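Local coordinates for putative glycosyltransferase (Mannosyltransferase) involved in glycosylating the PBCV-1 major capsid protein (Paramecium bursaria Chlorella virus 1, PDB 2P6W) that probably transfers a sugar from a nucleotide-sugar donor in glycosylating the viral major capsid protein, this chain being its manganese-binding N-terminal domain, at residues A[115-127]-A[151-163]. Sequence-based numbering, arbitrary orientation.
Sequences WGSYPINTGVKFV and PYEQKTVYEYVFP
Glu153 leaves its helix with CG anti to the backbone N (chi1 166°) and then bends at chi2 (-88°), which turns its carboxylate to Thr122 and Lys125. Thr122 OG1 donates to the syn lone pair of Glu153 OE1 at 2.6 Å. On the anti side of the other oxygen, Lys125 NZ makes a salt bridge to Glu153 OE2 at 2.7 Å; Glu135 is a second partner of this lysine. Both carboxylate oxygens are thus held, which fixes the group's rotation beside Arg59, which binds UDP-glucose when that donor is present.

Gln154 reaches out extended, and its OE1 takes the backbone N-H of Thr122 at 3.1 Å, the donor tilted out of the carbonyl plane. A water donates to both Gln154 OE1 and Thr122 OG1, tying the two bonds together. Earlier in the loop, the Tyr118 ring lies between prolines: Pro151 CG stands over the centre of one face, 3.9 Å from the ring centroid, a CH-pi contact, and Pro119 CD lies against the opposite face, offset toward the rim. At the ring's edge, Tyr118 OH donates to Glu159 OE2 at 2.6 Å. Pro119 CB in turn packs over a face of the Tyr158 ring, and Ile120 CD1 lies 3.8 Å from Val157 CG1, with Phe162 beyond.

Helix 153-164 is thereby pinned to the loop entering strand 124-128 of the central mixed sheet. That loop carries Asn121, whose Asx turn to Gly123 N lies beside the manganese ligand His195, next to the DxD metal site (Asp80 and Asp82) of a GT-A glycosyltransferase fold.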
loop_
_atom_site.group_PDB
_atom_site.type_symbol
_atom_site.label_atom_id
_atom_site.label_comp_id
_atom_site.label_asym_id
_atom_site.label_seq_id
_atom_site.Cartn_x
_atom_site.Cartn_y
_atom_site.Cartn_z
ATOM N N TRP A 115 3.887 18.082 4.154
ATOM C CA TRP A 115 3.903 17.722 5.578
ATOM C C TRP A 115 4.777 16.501 5.894
ATOM O O TRP A 115 5.019 16.210 7.072
ATOM C CB TRP A 115 2.470 17.450 6.079
ATOM C CG TRP A 115 1.517 18.475 5.605
ATOM C CD1 TRP A 115 0.492 18.304 4.707
ATOM C CD2 TRP A 115 1.500 19.851 5.985
ATOM N NE1 TRP A 115 -0.171 19.496 4.514
ATOM C CE2 TRP A 115 0.438 20.469 5.272
ATOM C CE3 TRP A 115 2.273 20.626 6.865
ATOM C CZ2 TRP A 115 0.139 21.826 5.405
ATOM C CZ3 TRP A 115 1.972 21.986 7.002
ATOM C CH2 TRP A 115 0.907 22.569 6.272
ATOM N N GLY A 116 5.206 15.779 4.856
ATOM C CA GLY A 116 5.849 14.471 5.031
ATOM C C GLY A 116 7.353 14.568 5.181
ATOM O O GLY A 116 7.865 15.608 5.597
ATOM N N SER A 117 8.068 13.493 4.847
ATOM C CA SER A 117 9.530 13.541 4.950
ATOM C C SER A 117 10.219 12.889 3.756
ATOM O O SER A 117 11.434 12.825 3.722
ATOM C CB SER A 117 10.004 12.883 6.242
ATOM O OG SER A 117 9.477 11.583 6.327
ATOM N N TYR A 118 9.445 12.445 2.772
ATOM C CA TYR A 118 10.016 11.744 1.610
ATOM C C TYR A 118 9.177 12.027 0.341
ATOM O O TYR A 118 7.974 12.342 0.436
ATOM C CB TYR A 118 10.116 10.236 1.918
ATOM C CG TYR A 118 11.101 9.539 0.997
ATOM C CD1 TYR A 118 12.475 9.771 1.122
ATOM C CD2 TYR A 118 10.666 8.698 -0.020
ATOM C CE1 TYR A 118 13.385 9.164 0.269
ATOM C CE2 TYR A 118 11.573 8.075 -0.873
ATOM C CZ TYR A 118 12.930 8.323 -0.723
ATOM O OH TYR A 118 13.834 7.746 -1.587
ATOM N N PRO A 119 9.813 12.002 -0.860
ATOM C CA PRO A 119 9.003 12.326 -2.047
ATOM C C PRO A 119 7.796 11.433 -2.355
ATOM O O PRO A 119 6.870 11.893 -3.027
ATOM C CB PRO A 119 10.007 12.256 -3.199
ATOM C CG PRO A 119 11.327 12.537 -2.551
ATOM C CD PRO A 119 11.246 11.854 -1.194
ATOM N N ILE A 120 7.812 10.183 -1.892
ATOM C CA ILE A 120 6.634 9.318 -2.029
ATOM C C ILE A 120 6.352 8.611 -0.710
ATOM O O ILE A 120 7.266 8.389 0.108
ATOM C CB ILE A 120 6.758 8.275 -3.196
ATOM C CG1 ILE A 120 7.971 7.345 -2.994
ATOM C CG2 ILE A 120 6.865 8.980 -4.531
ATOM C CD1 ILE A 120 8.050 6.169 -3.984
ATOM N N ASN A 121 5.081 8.251 -0.512
ATOM C CA ASN A 121 4.712 7.419 0.621
ATOM C C ASN A 121 4.100 6.131 0.084
ATOM O O ASN A 121 3.036 6.168 -0.545
ATOM C CB ASN A 121 3.723 8.176 1.504
ATOM C CG ASN A 121 3.285 7.375 2.697
ATOM O OD1 ASN A 121 2.672 6.307 2.559
ATOM N ND2 ASN A 121 3.532 7.915 3.891
ATOM N N THR A 122 4.778 5.002 0.329
ATOM C CA THR A 122 4.383 3.738 -0.297
ATOM C C THR A 122 3.447 2.898 0.573
ATOM O O THR A 122 3.297 1.696 0.344
ATOM C CB THR A 122 5.612 2.896 -0.719
ATOM O OG1 THR A 122 6.492 2.743 0.400
ATOM C CG2 THR A 122 6.354 3.554 -1.909
ATOM N N GLY A 123 2.777 3.552 1.528
ATOM C CA GLY A 123 1.737 2.898 2.330
ATOM C C GLY A 123 0.563 2.463 1.456
ATOM O O GLY A 123 -0.218 1.579 1.828
ATOM N N VAL A 124 0.437 3.112 0.298
ATOM C CA VAL A 124 -0.505 2.736 -0.773
ATOM C C VAL A 124 0.307 2.752 -2.067
ATOM O O VAL A 124 0.916 3.775 -2.387
ATOM C CB VAL A 124 -1.661 3.757 -0.911
ATOM C CG1 VAL A 124 -2.599 3.324 -2.021
ATOM C CG2 VAL A 124 -2.444 3.853 0.415
ATOM N N LYS A 125 0.330 1.627 -2.785
ATOM C CA LYS A 125 1.227 1.485 -3.940
ATOM C C LYS A 125 0.602 0.527 -4.937
ATOM O O LYS A 125 0.302 -0.627 -4.595
ATOM C CB LYS A 125 2.594 0.932 -3.489
ATOM C CG LYS A 125 3.593 0.701 -4.609
ATOM C CD LYS A 125 4.927 0.131 -4.089
ATOM C CE LYS A 125 4.801 -1.325 -3.628
ATOM N NZ LYS A 125 6.190 -1.961 -3.488
ATOM N N PHE A 126 0.393 1.016 -6.162
ATOM C CA PHE A 126 -0.128 0.213 -7.268
ATOM C C PHE A 126 1.035 -0.316 -8.072
ATOM O O PHE A 126 1.898 0.453 -8.486
ATOM C CB PHE A 126 -0.962 1.076 -8.223
ATOM C CG PHE A 126 -2.301 1.499 -7.680
ATOM C CD1 PHE A 126 -3.451 0.823 -8.058
ATOM C CD2 PHE A 126 -2.421 2.618 -6.843
ATOM C CE1 PHE A 126 -4.718 1.226 -7.588
ATOM C CE2 PHE A 126 -3.692 3.024 -6.366
ATOM C CZ PHE A 126 -4.827 2.331 -6.754
ATOM N N VAL A 127 1.028 -1.627 -8.310
ATOM C CA VAL A 127 2.094 -2.309 -9.043
ATOM C C VAL A 127 1.470 -3.144 -10.165
ATOM O O VAL A 127 0.680 -4.052 -9.895
ATOM C CB VAL A 127 2.862 -3.290 -8.114
ATOM C CG1 VAL A 127 4.070 -3.875 -8.848
ATOM C CG2 VAL A 127 3.306 -2.600 -6.837
ATOM N N PRO A 151 13.993 5.308 4.445
ATOM C CA PRO A 151 12.721 4.566 4.571
ATOM C C PRO A 151 12.567 3.234 3.809
ATOM O O PRO A 151 11.450 2.862 3.460
ATOM C CB PRO A 151 11.681 5.581 4.055
ATOM C CG PRO A 151 12.415 6.351 3.027
ATOM C CD PRO A 151 13.865 6.436 3.493
ATOM N N TYR A 152 13.667 2.525 3.553
ATOM C CA TYR A 152 13.590 1.093 3.184
ATOM C C TYR A 152 12.975 0.872 1.797
ATOM O O TYR A 152 13.521 1.380 0.822
ATOM C CB TYR A 152 12.863 0.287 4.273
ATOM C CG TYR A 152 13.363 0.589 5.660
ATOM C CD1 TYR A 152 14.694 0.425 5.983
ATOM C CD2 TYR A 152 12.485 1.042 6.653
ATOM C CE1 TYR A 152 15.158 0.691 7.265
ATOM C CE2 TYR A 152 12.940 1.314 7.940
ATOM C CZ TYR A 152 14.274 1.132 8.234
ATOM O OH TYR A 152 14.741 1.410 9.504
ATOM N N GLU A 153 11.898 0.095 1.678
ATOM C CA GLU A 153 11.307 -0.168 0.352
ATOM C C GLU A 153 10.880 1.133 -0.311
ATOM O O GLU A 153 10.868 1.255 -1.537
ATOM C CB GLU A 153 10.115 -1.141 0.459
ATOM C CG GLU A 153 9.212 -1.226 -0.784
ATOM C CD GLU A 153 8.086 -0.194 -0.781
ATOM O OE1 GLU A 153 8.010 0.620 0.173
ATOM O OE2 GLU A 153 7.257 -0.203 -1.728
ATOM N N GLN A 154 10.515 2.117 0.503
ATOM C CA GLN A 154 10.046 3.390 -0.035
ATOM C C GLN A 154 11.173 4.117 -0.769
ATOM O O GLN A 154 10.983 4.676 -1.853
ATOM C CB GLN A 154 9.522 4.230 1.124
ATOM C CG GLN A 154 8.943 5.554 0.733
ATOM C CD GLN A 154 8.211 6.177 1.901
ATOM O OE1 GLN A 154 7.080 5.806 2.203
ATOM N NE2 GLN A 154 8.850 7.137 2.561
ATOM N N LYS A 155 12.363 4.114 -0.157
ATOM C CA LYS A 155 13.549 4.674 -0.781
ATOM C C LYS A 155 13.987 3.836 -1.988
ATOM O O LYS A 155 14.449 4.368 -3.000
ATOM C CB LYS A 155 14.684 4.761 0.251
ATOM C CG LYS A 155 16.030 5.121 -0.380
ATOM C CD LYS A 155 16.997 5.814 0.593
ATOM C CE LYS A 155 17.260 5.000 1.849
ATOM N NZ LYS A 155 18.214 5.791 2.713
ATOM N N THR A 156 13.813 2.517 -1.887
ATOM C CA THR A 156 14.249 1.634 -2.970
ATOM C C THR A 156 13.394 1.858 -4.212
ATOM O O THR A 156 13.905 1.932 -5.335
ATOM C CB THR A 156 14.200 0.172 -2.533
ATOM O OG1 THR A 156 14.957 0.048 -1.316
ATOM C CG2 THR A 156 14.773 -0.736 -3.639
ATOM N N VAL A 157 12.086 1.950 -4.022
ATOM C CA VAL A 157 11.218 2.272 -5.142
ATOM C C VAL A 157 11.603 3.617 -5.765
ATOM O O VAL A 157 11.801 3.716 -6.977
ATOM C CB VAL A 157 9.722 2.243 -4.712
ATOM C CG1 VAL A 157 8.831 2.869 -5.797
ATOM C CG2 VAL A 157 9.286 0.822 -4.463
ATOM N N TYR A 158 11.708 4.658 -4.953
ATOM C CA TYR A 158 11.954 5.983 -5.500
ATOM C C TYR A 158 13.348 6.176 -6.136
ATOM O O TYR A 158 13.482 6.836 -7.196
ATOM C CB TYR A 158 11.672 7.054 -4.445
ATOM C CG TYR A 158 11.603 8.442 -5.022
ATOM C CD1 TYR A 158 10.526 8.834 -5.819
ATOM C CD2 TYR A 158 12.630 9.369 -4.781
ATOM C CE1 TYR A 158 10.460 10.124 -6.343
ATOM C CE2 TYR A 158 12.565 10.659 -5.300
ATOM C CZ TYR A 158 11.494 11.019 -6.085
ATOM O OH TYR A 158 11.417 12.291 -6.604
ATOM N N GLU A 159 14.369 5.627 -5.484
ATOM C CA GLU A 159 15.767 5.887 -5.854
ATOM C C GLU A 159 16.476 4.769 -6.612
ATOM O O GLU A 159 17.530 5.025 -7.248
ATOM C CB GLU A 159 16.576 6.253 -4.619
ATOM C CG GLU A 159 16.113 7.554 -3.944
ATOM C CD GLU A 159 16.950 7.924 -2.739
ATOM O OE1 GLU A 159 18.180 7.693 -2.780
ATOM O OE2 GLU A 159 16.378 8.427 -1.741
ATOM N N TYR A 160 15.947 3.545 -6.526
ATOM C CA TYR A 160 16.503 2.432 -7.290
ATOM C C TYR A 160 15.610 2.102 -8.495
ATOM O O TYR A 160 16.087 2.021 -9.629
ATOM C CB TYR A 160 16.700 1.190 -6.412
ATOM C CG TYR A 160 17.521 0.119 -7.075
ATOM C CD1 TYR A 160 18.899 0.075 -6.898
ATOM C CD2 TYR A 160 16.920 -0.844 -7.883
ATOM C CE1 TYR A 160 19.657 -0.895 -7.519
ATOM C CE2 TYR A 160 17.669 -1.823 -8.506
ATOM C CZ TYR A 160 19.032 -1.848 -8.322
ATOM O OH TYR A 160 19.797 -2.819 -8.939
ATOM N N VAL A 161 14.315 1.918 -8.250
ATOM C CA VAL A 161 13.430 1.466 -9.333
ATOM C C VAL A 161 13.140 2.581 -10.325
ATOM O O VAL A 161 13.334 2.429 -11.539
ATOM C CB VAL A 161 12.094 0.886 -8.798
ATOM C CG1 VAL A 161 11.150 0.558 -9.941
ATOM C CG2 VAL A 161 12.369 -0.384 -7.984
ATOM N N PHE A 162 12.670 3.713 -9.807
ATOM C CA PHE A 162 12.210 4.772 -10.703
ATOM C C PHE A 162 13.261 5.217 -11.752
ATOM O O PHE A 162 12.923 5.352 -12.934
ATOM C CB PHE A 162 11.669 5.972 -9.910
ATOM C CG PHE A 162 10.275 5.773 -9.351
ATOM C CD1 PHE A 162 9.597 4.555 -9.476
ATOM C CD2 PHE A 162 9.663 6.813 -8.644
ATOM C CE1 PHE A 162 8.304 4.394 -8.928
ATOM C CE2 PHE A 162 8.395 6.650 -8.102
ATOM C CZ PHE A 162 7.715 5.455 -8.253
ATOM N N PRO A 163 14.528 5.440 -11.339
ATOM C CA PRO A 163 15.525 5.821 -12.355
ATOM C C PRO A 163 15.681 4.831 -13.489
ATOM O O PRO A 163 16.084 5.224 -14.591
ATOM C CB PRO A 163 16.822 5.914 -11.556
ATOM C CG PRO A 163 16.385 6.262 -10.188
ATOM C CD PRO A 163 15.121 5.454 -9.989
HETATM O O HOH W 1 6.317 3.095 3.084
#